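Local coordinates for phospholethanolamine N-methyltransferase 2 (Haemonchus contortus, PDB 4KRI), which probably catalyses the S-adenosylmethionine-dependent methylation of phosphomonomethylethanolamine on the nematode route to phosphocholine, at residues A[83-88]-A[121-127]; A[213-217]-A[321-325]; A[367-373]-A[423-429]. One frame throughout, in Å; residues are numbered along the deposited sequence.

Contact 1 lies in the N-terminal part of the chain, while contacts 2 and 3 lie together beyond its centre; the centre of contact 1 is about 42 Å from that of contact 2. Contact 1 is partly buried and joins helix 80-93 to the end of helix 114-124 and the turn after it through rings, aliphatic branches and a single phenol–carboxylate bond. Contacts 2 and 3 are more deeply buried and share a sheet, because strand 320-329 runs beside strand 422-430. Contact 2 lays the end of a helix on that sheet through side chains and a lysine, whereas contact 3 is a backbone ladder. Arg216 of contact 2 reaches Glu368 and Glu370 of contact 3.

Contact 1 (A[83-88]-A[121-127])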
loop_
_atom_site.group_PDB
_atom_site.type_symbol
_atom_site.label_atom_id
_atom_site.label_comp_id
_atom_site.label_asym_id
_atom_site.label_seq_id
_atom_site.Cartn_x
_atom_site.Cartn_y
_atom_site.Cartn_z
ATOM N N LEU A 83 24.125 6.868 -6.130
ATOM C CA LEU A 83 23.048 5.897 -5.933
ATOM C C LEU A 83 23.171 4.764 -6.952
ATOM O O LEU A 83 22.982 3.598 -6.614
ATOM C CB LEU A 83 21.672 6.569 -6.023
ATOM C CG LEU A 83 20.447 5.689 -5.735
ATOM C CD1 LEU A 83 20.484 5.146 -4.323
ATOM C CD2 LEU A 83 19.159 6.451 -5.959
ATOM N N ASP A 84 23.519 5.101 -8.189
ATOM C CA ASP A 84 23.683 4.077 -9.222
ATOM C C ASP A 84 24.821 3.111 -8.883
ATOM O O ASP A 84 24.713 1.904 -9.122
ATOM C CB ASP A 84 23.957 4.717 -10.583
ATOM C CG ASP A 84 22.747 5.414 -11.160
ATOM O OD1 ASP A 84 21.610 5.126 -10.728
ATOM O OD2 ASP A 84 22.940 6.248 -12.067
ATOM N N LYS A 85 25.917 3.641 -8.353
ATOM C CA LYS A 85 27.021 2.794 -7.911
ATOM C C LYS A 85 26.574 1.828 -6.819
ATOM O O LYS A 85 26.948 0.656 -6.832
ATOM C CB LYS A 85 28.220 3.631 -7.446
ATOM C CG LYS A 85 29.243 3.843 -8.534
ATOM C CD LYS A 85 30.117 5.049 -8.255
ATOM C CE LYS A 85 31.098 5.270 -9.396
ATOM N NZ LYS A 85 31.973 4.074 -9.593
ATOM N N PHE A 86 25.762 2.315 -5.887
ATOM C CA PHE A 86 25.277 1.463 -4.806
ATOM C C PHE A 86 24.350 0.373 -5.316
ATOM O O PHE A 86 24.486 -0.782 -4.932
ATOM C CB PHE A 86 24.541 2.261 -3.726
ATOM C CG PHE A 86 23.666 1.402 -2.858
ATOM C CD1 PHE A 86 24.221 0.592 -1.878
ATOM C CD2 PHE A 86 22.293 1.375 -3.041
ATOM C CE1 PHE A 86 23.419 -0.222 -1.086
ATOM C CE2 PHE A 86 21.487 0.563 -2.256
ATOM C CZ PHE A 86 22.053 -0.231 -1.271
ATOM N N ILE A 87 23.385 0.737 -6.154
ATOM C CA ILE A 87 22.430 -0.267 -6.630
ATOM C C ILE A 87 23.167 -1.336 -7.417
ATOM O O ILE A 87 22.874 -2.527 -7.295
ATOM C CB ILE A 87 21.330 0.346 -7.495
ATOM C CG1 ILE A 87 20.576 1.402 -6.690
ATOM C CG2 ILE A 87 20.369 -0.734 -7.969
ATOM C CD1 ILE A 87 19.584 2.214 -7.509
ATOM N N THR A 88 24.132 -0.893 -8.216
ATOM C CA THR A 88 24.977 -1.801 -8.976
ATOM C C THR A 88 25.720 -2.756 -8.051
ATOM O O THR A 88 25.701 -3.968 -8.261
ATOM C CB THR A 88 25.981 -1.023 -9.836
ATOM O OG1 THR A 88 25.257 -0.222 -10.776
ATOM C CG2 THR A 88 26.896 -1.976 -10.590
ATOM N N TYR A 121 12.877 4.465 -8.545
ATOM C CA TYR A 121 14.253 4.377 -9.018
ATOM C C TYR A 121 14.793 2.953 -8.865
ATOM O O TYR A 121 15.422 2.416 -9.778
ATOM C CB TYR A 121 15.131 5.352 -8.239
ATOM C CG TYR A 121 16.389 5.775 -8.964
ATOM C CD1 TYR A 121 16.407 6.930 -9.732
ATOM C CD2 TYR A 121 17.555 5.031 -8.871
ATOM C CE1 TYR A 121 17.549 7.330 -10.392
ATOM C CE2 TYR A 121 18.706 5.420 -9.536
ATOM C CZ TYR A 121 18.695 6.572 -10.294
ATOM O OH TYR A 121 19.831 6.982 -10.958
ATOM N N PHE A 122 14.556 2.355 -7.701
ATOM C CA PHE A 122 14.984 0.983 -7.442
ATOM C C PHE A 122 14.271 0.015 -8.386
ATOM O O PHE A 122 14.862 -0.967 -8.855
ATOM C CB PHE A 122 14.656 0.592 -5.998
ATOM C CG PHE A 122 15.421 1.363 -4.965
ATOM C CD1 PHE A 122 16.694 1.840 -5.234
ATOM C CD2 PHE A 122 14.862 1.607 -3.715
ATOM C CE1 PHE A 122 17.406 2.545 -4.276
ATOM C CE2 PHE A 122 15.563 2.311 -2.757
ATOM C CZ PHE A 122 16.839 2.787 -3.043
ATOM N N ASP A 123 13.002 0.295 -8.665
ATOM C CA ASP A 123 12.161 -0.625 -9.443
ATOM C C ASP A 123 12.546 -0.637 -10.923
ATOM O O ASP A 123 12.324 -1.623 -11.630
ATOM C CB ASP A 123 10.682 -0.247 -9.278
ATOM C CG ASP A 123 9.735 -1.403 -9.571
ATOM O OD1 ASP A 123 10.032 -2.556 -9.185
ATOM O OD2 ASP A 123 8.680 -1.160 -10.188
ATOM N N VAL A 124 13.135 0.464 -11.379
ATOM C CA VAL A 124 13.443 0.667 -12.793
ATOM C C VAL A 124 14.874 0.253 -13.150
ATOM O O VAL A 124 15.143 -0.179 -14.273
ATOM C CB VAL A 124 13.169 2.148 -13.181
ATOM C CG1 VAL A 124 13.892 2.544 -14.449
ATOM C CG2 VAL A 124 11.667 2.383 -13.321
ATOM N N PHE A 125 15.785 0.367 -12.190
ATOM C CA PHE A 125 17.203 0.096 -12.443
ATOM C C PHE A 125 17.481 -1.311 -12.992
ATOM O O PHE A 125 16.958 -2.305 -12.494
ATOM C CB PHE A 125 18.041 0.342 -11.182
ATOM C CG PHE A 125 19.510 0.505 -11.456
ATOM C CD1 PHE A 125 20.056 1.765 -11.648
ATOM C CD2 PHE A 125 20.348 -0.600 -11.524
ATOM C CE1 PHE A 125 21.409 1.924 -11.906
ATOM C CE2 PHE A 125 21.706 -0.451 -11.780
ATOM C CZ PHE A 125 22.239 0.814 -11.967
ATOM N N ARG A 126 18.310 -1.379 -14.027
ATOM C CA ARG A 126 18.675 -2.661 -14.623
ATOM C C ARG A 126 20.189 -2.786 -14.758
ATOM O O ARG A 126 20.876 -1.816 -15.075
ATOM C CB ARG A 126 18.001 -2.830 -15.993
ATOM C CG ARG A 126 16.485 -3.002 -15.945
ATOM C CD ARG A 126 16.083 -4.299 -15.256
ATOM N NE ARG A 126 14.631 -4.445 -15.144
ATOM C CZ ARG A 126 13.925 -4.110 -14.068
ATOM N NH1 ARG A 126 14.532 -3.599 -12.999
ATOM N NH2 ARG A 126 12.612 -4.293 -14.052
ATOM N N LEU A 127 20.710 -3.982 -14.500
ATOM C CA LEU A 127 22.140 -4.232 -14.640
ATOM C C LEU A 127 22.372 -5.425 -15.550
ATOM O O LEU A 127 21.722 -6.461 -15.401
ATOM C CB LEU A 127 22.774 -4.495 -13.269
ATOM C CG LEU A 127 24.252 -4.874 -13.278
ATOM C CD1 LEU A 127 25.074 -3.737 -13.843
ATOM C CD2 LEU A 127 24.734 -5.252 -11.868
#
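Tyr121 and Asp84 meet because their side chains leave the backbone in different ways: the tyrosine ring carbon CG lies opposite its own N (chi1 -156°), which carries the phenol across to helix 80-93, while the Asp84 carboxylate stays on the side of its own N (chi1 -71°). The result is a hydrogen bond from Tyr121 OH to Asp84 OD1 of 2.6 Å. The phenol approaches on the syn side of the carboxylate, which lies at the ring's edge and nearly coplanar with it (17°).

Aliphatic branches meet the rings at particular faces and edges. Leu83 CD2 rests over one face of Tyr121, 3.6 Å from CD2 of that ring, in a CH-pi contact. Ile87 divides its branches between three rings. Its CD1 meets the edges of two of them, reaching Tyr121 CD2 and Phe122 CD1 at 3.7 Å each. Its CB sits above the centre of the Phe125 ring, 4.2 Å from the centroid, and its CG2 touches Phe125 CD2. Two oxygens approach the same ring obliquely, Thr88 OG1 at 3.4 Å from Phe125 CZ and Asp84 OD1 at 3.4 Å from Phe125 CE1. Thr88 OG1 also turns back to Asp84 O, a 2.7 Å bond, and the methyl CG2 is left to pack against Leu127.

One polar bond is thus set beside an apolar layer: the bond holds the phenol end, while Leu83 over a face and Ile87 at an edge limit the ring's rotation. Asp84 OD1 accepts from the phenol, which would probably favour the ionised carboxylate.

Contact 2 (A[213-217]-A[321-325]); sequences ILKRF and KVLIT
Phe217 and Leu323 bury the most surface here, and Lys321 closes the contact at one end. The Phe217 ring lies against strand 320-329 with Leu323 CB over one face, 3.4 Å above the plane but shifted toward the rim. The nearest ring atom is Phe217 CZ, 3.4 Å from Leu323 CB, which makes this a close CH-pi contact. The two Leu323 methyls then part company: CD1 turns under the backbone between Arg216 and Phe217, 3.7 Å from Arg216 C, and CD2 meets Ile213 CG2 at 3.6 Å. One turn back along the helix, Ile213 and Thr325 reach toward each other tip to tip, CD1 against CG2, while the Thr325 hydroxyl is engaged by Asp297.

The Lys321 chain runs alongside the Phe217 ring, pointing the other way, its CD lying 3.7 Å from Phe217 CD1. A bend at chi3 (-88°) then folds the chain so that NZ reaches the Phe217 carbonyl. NZ donates to Phe217 O at 3.2 Å, from well above the carbonyl plane. A water lies between Lys321 NZ and Arg216 O, but its modelled distance to NZ is too short to be taken at face value.

The Arg216 guanidinium forms salt bridges with Glu368 and Glu370, and Tyr292 meets the Phe217 ring edge to face. The ammonium therefore serves Phe217 O directly, and possibly Arg216 O through a water, just past the end of helix 206-215. A positive charge there would probably be favoured by the helix dipole, while the apolar side of the contact presses the helix end onto the sheet.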
loop_
_atom_site.group_PDB
_atom_site.type_symbol
_atom_site.label_atom_id
_atom_site.label_comp_id
_atom_site.label_asym_id
_atom_site.label_seq_id
_atom_site.Cartn_x
_atom_site.Cartn_y
_atom_site.Cartn_z
ATOM N N ILE A 213 -20.345 4.231 7.101
ATOM C CA ILE A 213 -19.886 2.874 6.798
ATOM C C ILE A 213 -19.173 2.239 7.995
ATOM O O ILE A 213 -19.422 1.077 8.327
ATOM C CB ILE A 213 -18.975 2.869 5.557
ATOM C CG1 ILE A 213 -19.775 3.380 4.361
ATOM C CG2 ILE A 213 -18.420 1.482 5.273
ATOM C CD1 ILE A 213 -19.054 3.291 3.076
ATOM N N LEU A 214 -18.302 2.995 8.660
ATOM C CA LEU A 214 -17.586 2.466 9.824
ATOM C C LEU A 214 -18.532 2.001 10.923
ATOM O O LEU A 214 -18.257 1.023 11.623
ATOM C CB LEU A 214 -16.641 3.517 10.403
ATOM C CG LEU A 214 -15.368 3.719 9.591
ATOM C CD1 LEU A 214 -14.526 4.849 10.203
ATOM C CD2 LEU A 214 -14.567 2.420 9.529
ATOM N N LYS A 215 -19.646 2.697 11.078
ATOM C CA LYS A 215 -20.615 2.330 12.098
ATOM C C LYS A 215 -21.269 0.973 11.839
ATOM O O LYS A 215 -21.783 0.344 12.757
ATOM C CB LYS A 215 -21.682 3.423 12.236
ATOM C CG LYS A 215 -21.171 4.634 13.025
ATOM C CD LYS A 215 -22.194 5.770 13.050
ATOM C CE LYS A 215 -21.620 7.005 13.747
ATOM N NZ LYS A 215 -22.567 8.162 13.714
ATOM N N ARG A 216 -21.237 0.520 10.593
ATOM C CA ARG A 216 -21.844 -0.766 10.263
ATOM C C ARG A 216 -20.998 -1.964 10.698
ATOM O O ARG A 216 -21.415 -3.117 10.544
ATOM C CB ARG A 216 -22.199 -0.811 8.781
ATOM C CG ARG A 216 -23.162 0.312 8.428
ATOM C CD ARG A 216 -23.693 0.196 7.045
ATOM N NE ARG A 216 -24.384 -1.070 6.836
ATOM C CZ ARG A 216 -25.082 -1.345 5.740
ATOM N NH1 ARG A 216 -25.180 -0.433 4.787
ATOM N NH2 ARG A 216 -25.679 -2.518 5.602
ATOM N N PHE A 217 -19.829 -1.691 11.267
ATOM C CA PHE A 217 -19.041 -2.741 11.917
ATOM C C PHE A 217 -19.747 -3.175 13.192
ATOM O O PHE A 217 -19.535 -4.288 13.682
ATOM C CB PHE A 217 -17.651 -2.237 12.308
ATOM C CG PHE A 217 -16.571 -2.513 11.290
ATOM C CD1 PHE A 217 -16.099 -3.800 11.083
ATOM C CD2 PHE A 217 -15.998 -1.475 10.572
ATOM C CE1 PHE A 217 -15.085 -4.055 10.158
ATOM C CE2 PHE A 217 -14.982 -1.716 9.655
ATOM C CZ PHE A 217 -14.514 -3.009 9.454
ATOM N N LYS A 321 -13.935 -9.225 12.329
ATOM C CA LYS A 321 -14.918 -8.847 11.316
ATOM C C LYS A 321 -14.283 -8.153 10.124
ATOM O O LYS A 321 -13.394 -7.319 10.284
ATOM C CB LYS A 321 -15.992 -7.940 11.929
ATOM C CG LYS A 321 -17.045 -7.494 10.917
ATOM C CD LYS A 321 -18.243 -6.809 11.587
ATOM C CE LYS A 321 -19.303 -7.814 11.997
ATOM N NZ LYS A 321 -20.447 -7.180 12.714
ATOM N N VAL A 322 -14.748 -8.520 8.930
ATOM C CA VAL A 322 -14.330 -7.871 7.693
ATOM C C VAL A 322 -15.503 -7.060 7.163
ATOM O O VAL A 322 -16.641 -7.486 7.272
ATOM C CB VAL A 322 -13.833 -8.900 6.651
ATOM C CG1 VAL A 322 -14.889 -9.968 6.386
ATOM C CG2 VAL A 322 -13.430 -8.204 5.339
ATOM N N LEU A 323 -15.223 -5.862 6.650
ATOM C CA LEU A 323 -16.238 -5.021 6.031
ATOM C C LEU A 323 -15.618 -4.372 4.810
ATOM O O LEU A 323 -14.554 -3.765 4.893
ATOM C CB LEU A 323 -16.749 -3.970 7.018
ATOM C CG LEU A 323 -18.013 -3.205 6.622
ATOM C CD1 LEU A 323 -18.767 -2.740 7.857
ATOM C CD2 LEU A 323 -17.661 -2.021 5.743
ATOM N N ILE A 324 -16.276 -4.528 3.665
ATOM C CA ILE A 324 -15.757 -4.015 2.399
ATOM C C ILE A 324 -16.884 -3.311 1.639
ATOM O O ILE A 324 -18.020 -3.795 1.614
ATOM C CB ILE A 324 -15.226 -5.183 1.518
ATOM C CG1 ILE A 324 -14.125 -5.965 2.249
ATOM C CG2 ILE A 324 -14.708 -4.683 0.167
ATOM C CD1 ILE A 324 -13.698 -7.250 1.538
ATOM N N THR A 325 -16.582 -2.162 1.040
ATOM C CA THR A 325 -17.453 -1.599 0.013
ATOM C C THR A 325 -16.674 -1.607 -1.290
ATOM O O THR A 325 -15.463 -1.491 -1.279
ATOM C CB THR A 325 -17.961 -0.167 0.334
ATOM O OG1 THR A 325 -16.882 0.771 0.210
ATOM C CG2 THR A 325 -18.554 -0.099 1.745
HETATM O O HOH W 1 -21.509 -5.702 11.028
#

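Contact 3 (A[367-373]-A[423-429]); sequences IEVENMT and NWNFFAA
Thr373 OG1 is held from two directions, accepting from Trp424 N at 3.0 Å and donating to Asn371 OD1 at 2.5 Å. The same Asn371 oxygen also takes Thr373 N, at 3.0 Å, and this closes an Asx turn. The hydroxyl bond lies in the amide's carbonyl plane, whereas the backbone N comes from above it. The Asx turn lies where strand 367-371 gives way to helix 373-389, with Met372 at the N-cap.

Before the turn the two strands run antiparallel, their axes at 172°. Glu368 pairs with Ala428 and Glu370 with Phe426 as hydrogen-bonded pairs, each giving two backbone bonds, while Val369–Phe427 and Asn371–Asn425 are the non-hydrogen-bonded pairs between and after them. The ladder ends with Met372 N donating to Trp424 O at 2.8 Å.

Met372, just past the strand, buries more surface than any other residue of 367-373. A bend at chi3 (-56°) brings CE over the six-membered ring of Trp424, 3.5 Å from the centroid, a CH-pi contact. Its SD makes Met-aromatic contacts, above the same Trp424 ring at 4.7 Å from the centroid and oblique to Phe426 at 5.2 Å from its centroid. The Glu368 carboxylate comes obliquely onto Phe426, with CD 3.5 Å from CE2, and its charge is answered by Arg216. On the other face, Ile367 CG2 and Val369 CG1 meet the Phe427 ring at its edge. Trp424 itself bonds to Asp297, a residue of the substrate pocket, through NE1.

Strand 422-430 runs antiparallel to both strand 320-329 and strand 367-371 and lies between them, the reversed strand near the sheet edge that marks the Rossmann-like fold of class I methyltransferases.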
loop_
_atom_site.group_PDB
_atom_site.type_symbol
_atom_site.label_atom_id
_atom_site.label_comp_id
_atom_site.label_asym_id
_atom_site.label_seq_id
_atom_site.Cartn_x
_atom_site.Cartn_y
_atom_site.Cartn_z
ATOM N N ILE A 367 -22.620 -13.675 7.131
ATOM C CA ILE A 367 -22.399 -12.851 5.944
ATOM C C ILE A 367 -23.555 -11.886 5.686
ATOM O O ILE A 367 -24.718 -12.292 5.619
ATOM C CB ILE A 367 -22.181 -13.736 4.698
ATOM C CG1 ILE A 367 -20.871 -14.527 4.849
ATOM C CG2 ILE A 367 -22.181 -12.897 3.427
ATOM C CD1 ILE A 367 -20.739 -15.709 3.881
ATOM N N GLU A 368 -23.227 -10.605 5.551
ATOM C CA GLU A 368 -24.193 -9.582 5.157
ATOM C C GLU A 368 -23.780 -8.988 3.815
ATOM O O GLU A 368 -22.621 -8.592 3.640
ATOM C CB GLU A 368 -24.241 -8.477 6.217
ATOM C CG GLU A 368 -25.181 -7.320 5.865
ATOM C CD GLU A 368 -25.126 -6.175 6.869
ATOM O OE1 GLU A 368 -24.409 -6.298 7.889
ATOM O OE2 GLU A 368 -25.801 -5.148 6.631
ATOM N N VAL A 369 -24.710 -8.929 2.865
ATOM C CA VAL A 369 -24.440 -8.221 1.618
ATOM C C VAL A 369 -25.545 -7.208 1.350
ATOM O O VAL A 369 -26.712 -7.438 1.691
ATOM C CB VAL A 369 -24.303 -9.170 0.408
ATOM C CG1 VAL A 369 -23.015 -9.976 0.502
ATOM C CG2 VAL A 369 -25.531 -10.095 0.290
ATOM N N GLU A 370 -25.179 -6.086 0.741
ATOM C CA GLU A 370 -26.172 -5.072 0.393
ATOM C C GLU A 370 -25.865 -4.341 -0.898
ATOM O O GLU A 370 -24.725 -3.976 -1.156
ATOM C CB GLU A 370 -26.319 -4.050 1.520
ATOM C CG GLU A 370 -27.295 -2.932 1.178
ATOM C CD GLU A 370 -27.731 -2.137 2.392
ATOM O OE1 GLU A 370 -28.027 -2.762 3.434
ATOM O OE2 GLU A 370 -27.791 -0.891 2.298
ATOM N N ASN A 371 -26.901 -4.123 -1.710
ATOM C CA ASN A 371 -26.768 -3.305 -2.898
ATOM C C ASN A 371 -27.020 -1.849 -2.517
ATOM O O ASN A 371 -28.163 -1.455 -2.305
ATOM C CB ASN A 371 -27.773 -3.763 -3.964
ATOM C CG ASN A 371 -27.721 -2.915 -5.221
ATOM O OD1 ASN A 371 -26.861 -2.046 -5.364
ATOM N ND2 ASN A 371 -28.642 -3.174 -6.149
ATOM N N MET A 372 -25.951 -1.057 -2.421
ATOM C CA MET A 372 -26.068 0.337 -1.989
ATOM C C MET A 372 -26.095 1.295 -3.160
ATOM O O MET A 372 -25.834 2.492 -3.006
ATOM C CB MET A 372 -24.911 0.714 -1.055
ATOM C CG MET A 372 -24.825 -0.135 0.177
ATOM S SD MET A 372 -23.545 0.488 1.316
ATOM C CE MET A 372 -22.054 0.499 0.295
ATOM N N THR A 373 -26.414 0.775 -4.338
ATOM C CA THR A 373 -26.444 1.611 -5.528
ATOM C C THR A 373 -27.349 2.856 -5.411
ATOM O O THR A 373 -26.978 3.923 -5.911
ATOM C CB THR A 373 -26.766 0.779 -6.772
ATOM O OG1 THR A 373 -25.823 -0.296 -6.855
ATOM C CG2 THR A 373 -26.686 1.627 -8.027
ATOM N N ASN A 423 -22.778 -0.910 -10.017
ATOM C CA ASN A 423 -23.389 -0.989 -8.698
ATOM C C ASN A 423 -22.377 -0.632 -7.610
ATOM O O ASN A 423 -21.163 -0.666 -7.837
ATOM C CB ASN A 423 -23.945 -2.400 -8.429
ATOM C CG ASN A 423 -25.311 -2.640 -9.052
ATOM O OD1 ASN A 423 -25.762 -1.887 -9.923
ATOM N ND2 ASN A 423 -25.977 -3.702 -8.612
ATOM N N TRP A 424 -22.878 -0.295 -6.425
ATOM C CA TRP A 424 -21.998 0.010 -5.296
ATOM C C TRP A 424 -22.390 -0.951 -4.192
ATOM O O TRP A 424 -23.492 -0.847 -3.637
ATOM C CB TRP A 424 -22.165 1.460 -4.838
ATOM C CG TRP A 424 -21.122 1.882 -3.815
ATOM C CD1 TRP A 424 -19.799 1.541 -3.812
ATOM C CD2 TRP A 424 -21.332 2.684 -2.638
ATOM N NE1 TRP A 424 -19.169 2.105 -2.721
ATOM C CE2 TRP A 424 -20.093 2.802 -1.982
ATOM C CE3 TRP A 424 -22.454 3.316 -2.082
ATOM C CZ2 TRP A 424 -19.936 3.530 -0.794
ATOM C CZ3 TRP A 424 -22.300 4.042 -0.903
ATOM C CH2 TRP A 424 -21.049 4.138 -0.271
ATOM N N ASN A 425 -21.507 -1.906 -3.899
ATOM C CA ASN A 425 -21.852 -3.039 -3.047
ATOM C C ASN A 425 -21.192 -3.023 -1.670
ATOM O O ASN A 425 -20.077 -2.533 -1.520
ATOM C CB ASN A 425 -21.496 -4.348 -3.755
ATOM C CG ASN A 425 -22.406 -4.636 -4.934
ATOM O OD1 ASN A 425 -23.548 -4.173 -4.975
ATOM N ND2 ASN A 425 -21.913 -5.422 -5.886
ATOM N N PHE A 426 -21.897 -3.587 -0.691
ATOM C CA PHE A 426 -21.442 -3.707 0.691
ATOM C C PHE A 426 -21.338 -5.191 1.050
ATOM O O PHE A 426 -22.212 -5.989 0.698
ATOM C CB PHE A 426 -22.466 -3.026 1.605
ATOM C CG PHE A 426 -22.226 -3.242 3.082
ATOM C CD1 PHE A 426 -21.505 -2.316 3.810
ATOM C CD2 PHE A 426 -22.758 -4.344 3.742
ATOM C CE1 PHE A 426 -21.284 -2.498 5.167
ATOM C CE2 PHE A 426 -22.546 -4.538 5.093
ATOM C CZ PHE A 426 -21.806 -3.612 5.810
ATOM N N PHE A 427 -20.268 -5.566 1.736
ATOM C CA PHE A 427 -20.094 -6.928 2.222
ATOM C C PHE A 427 -19.510 -6.873 3.630
ATOM O O PHE A 427 -18.573 -6.121 3.889
ATOM C CB PHE A 427 -19.160 -7.710 1.291
ATOM C CG PHE A 427 -18.504 -8.897 1.941
ATOM C CD1 PHE A 427 -19.228 -10.052 2.222
ATOM C CD2 PHE A 427 -17.155 -8.865 2.249
ATOM C CE1 PHE A 427 -18.613 -11.145 2.829
ATOM C CE2 PHE A 427 -16.533 -9.951 2.862
ATOM C CZ PHE A 427 -17.264 -11.093 3.146
ATOM N N ALA A 428 -20.080 -7.645 4.550
ATOM C CA ALA A 428 -19.466 -7.817 5.869
ATOM C C ALA A 428 -19.590 -9.271 6.291
ATOM O O ALA A 428 -20.498 -9.963 5.844
ATOM C CB ALA A 428 -20.124 -6.907 6.894
ATOM N N ALA A 429 -18.676 -9.739 7.139
ATOM C CA ALA A 429 -18.731 -11.108 7.642
ATOM C C ALA A 429 -17.773 -11.261 8.803
ATOM O O ALA A 429 -16.948 -10.374 9.072
ATOM C CB ALA A 429 -18.387 -12.109 6.540
#